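Local coordinates for uncharacterized protein SPOA0173 (Silicibacter pomeroyi, PDB 3EYT) that is of unknown function but has a thioredoxin-like fold of the AhpC/TSA family and may act as an oxidoreductase with antioxidant activity, at residues Phe72-His75 / Glu76-Pro80. Numbering follows the deposited sequence.
Sequences FEHH and EAMTP
H74 O receives the amide of A77 (N to O 2.9 Å, 157° at the hydrogen), and H75 O receives that of M78 in a longer bond (N to O 3.3 Å). These two i to i+3 bonds make the short 3-10 turn between strand 63-69 and helix 80-89 of the thioredoxin-like fold; T79 is the N-cap of that helix. On one flank M78 runs back across the H74 side chain at a slant: bent at its last torsion (chi3 -132°), it brings CE to 3.4 Å from E73 O and to 3.9 Å from H74 CB, with the same methyl at the edge of the imidazole, near its plane. On the other, E76 folds over the start of the turn: with CG set between the backbone N and the carbonyl carbon (chi1 71°) and the chain bent again at chi2, the carboxylate carbon CD returns to 3.9 Å from H74 C. A water joins the two side chains, donating to E76 OE2 at 2.7 Å and lying 3.1 Å from H74 ND1. With a leucine in place of E76 the carboxylate is gone, and the water next to H74 ND1 would probably lose its acceptor, leaving the ring with one restraint fewer on its rotation. Further out, E73 OE2 is bonded to Q37 NE2 and H75 NE2 to A105 O, tying the loop to its own chain. H88 of a second subunit meets the ring of H74, S82 OG of that subunit is hydrogen-bonded to A77 O, and H75 of a third subunit packs on E76, so the turn lies at subunit interfaces. Just past the turn, at the N-cap, T79 CG2 lies 3.5 Å from H75 O.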
loop_
_atom_site.group_PDB
_atom_site.type_symbol
_atom_site.label_atom_id
_atom_site.label_comp_id
_atom_site.label_asym_id
_atom_site.label_seq_id
_atom_site.Cartn_x
_atom_site.Cartn_y
_atom_site.Cartn_z
ATOM N N PHE C 72 1.838 -6.106 11.056
ATOM C CA PHE C 72 3.021 -6.956 11.084
ATOM C C PHE C 72 2.922 -8.048 10.031
ATOM O O PHE C 72 3.772 -8.921 9.956
ATOM C CB PHE C 72 3.267 -7.514 12.495
ATOM C CG PHE C 72 2.170 -8.420 12.993
ATOM C CD1 PHE C 72 2.178 -9.789 12.673
ATOM C CD2 PHE C 72 1.140 -7.915 13.768
ATOM C CE1 PHE C 72 1.177 -10.644 13.164
ATOM C CE2 PHE C 72 0.117 -8.747 14.250
ATOM C CZ PHE C 72 0.129 -10.109 13.944
ATOM N N GLU C 73 1.880 -7.973 9.195
ATOM C CA GLU C 73 1.697 -8.933 8.095
ATOM C C GLU C 73 0.790 -8.324 7.032
ATOM O O GLU C 73 0.057 -7.387 7.351
ATOM C CB GLU C 73 1.063 -10.199 8.629
ATOM C CG GLU C 73 -0.248 -9.930 9.354
ATOM C CD GLU C 73 -0.804 -11.169 10.001
ATOM O OE1 GLU C 73 -0.152 -12.246 9.896
ATOM O OE2 GLU C 73 -1.889 -11.071 10.617
ATOM N N HIS C 74 0.835 -8.842 5.795
ATOM C CA HIS C 74 -0.008 -8.315 4.721
ATOM C C HIS C 74 0.129 -6.790 4.645
ATOM O O HIS C 74 -0.876 -6.089 4.474
ATOM C CB HIS C 74 -1.489 -8.623 4.991
ATOM C CG HIS C 74 -1.791 -10.071 5.270
ATOM N ND1 HIS C 74 -1.576 -11.076 4.346
ATOM C CD2 HIS C 74 -2.355 -10.671 6.348
ATOM C CE1 HIS C 74 -1.968 -12.232 4.854
ATOM N NE2 HIS C 74 -2.450 -12.014 6.063
ATOM N N HIS C 75 1.356 -6.273 4.770
ATOM C CA HIS C 75 1.566 -4.822 4.884
ATOM C C HIS C 75 0.887 -4.021 3.748
ATOM O O HIS C 75 0.333 -2.928 3.964
ATOM C CB HIS C 75 3.074 -4.516 4.953
ATOM C CG HIS C 75 3.779 -5.223 6.082
ATOM N ND1 HIS C 75 4.062 -6.580 6.054
ATOM C CD2 HIS C 75 4.274 -4.759 7.253
ATOM C CE1 HIS C 75 4.678 -6.925 7.176
ATOM N NE2 HIS C 75 4.810 -5.843 7.927
ATOM N N GLU C 76 0.915 -4.591 2.544
ATOM C CA GLU C 76 0.391 -3.921 1.354
ATOM C C GLU C 76 -1.143 -3.804 1.342
ATOM O O GLU C 76 -1.685 -3.037 0.562
ATOM C CB GLU C 76 0.894 -4.610 0.057
ATOM C CG GLU C 76 0.300 -5.992 -0.244
ATOM C CD GLU C 76 0.718 -7.067 0.772
ATOM O OE1 GLU C 76 1.796 -6.895 1.424
ATOM O OE2 GLU C 76 -0.049 -8.075 0.929
ATOM N N ALA C 77 -1.812 -4.566 2.197
ATOM C CA ALA C 77 -3.265 -4.605 2.276
ATOM C C ALA C 77 -3.812 -3.606 3.286
ATOM O O ALA C 77 -5.024 -3.334 3.267
ATOM C CB ALA C 77 -3.705 -5.964 2.686
HETATM N N MSE C 78 -2.932 -3.106 4.171
HETATM C CA MSE C 78 -3.322 -2.349 5.361
HETATM C C MSE C 78 -2.555 -1.025 5.438
HETATM O O MSE C 78 -2.157 -0.608 6.528
HETATM C CB MSE C 78 -3.045 -3.159 6.622
HETATM C CG MSE C 78 -3.766 -4.532 6.645
HETATM SE SE MSE C 78 -3.871 -5.200 8.429
HETATM C CE MSE C 78 -3.238 -7.016 8.086
ATOM N N THR C 79 -2.349 -0.375 4.285
ATOM C CA THR C 79 -1.609 0.885 4.243
ATOM C C THR C 79 -2.518 2.053 4.736
ATOM O O THR C 79 -3.753 1.884 4.884
ATOM C CB THR C 79 -1.142 1.194 2.805
ATOM O OG1 THR C 79 -2.295 1.544 2.015
ATOM C CG2 THR C 79 -0.417 -0.002 2.159
ATOM N N PRO C 80 -1.933 3.237 4.980
ATOM C CA PRO C 80 -2.746 4.320 5.520
ATOM C C PRO C 80 -3.981 4.703 4.688
ATOM O O PRO C 80 -4.987 5.140 5.281
ATOM C CB PRO C 80 -1.745 5.494 5.605
ATOM C CG PRO C 80 -0.426 4.793 6.003
ATOM C CD PRO C 80 -0.467 3.541 5.079
HETATM O O HOH W 1 0.425 -10.463 2.124
#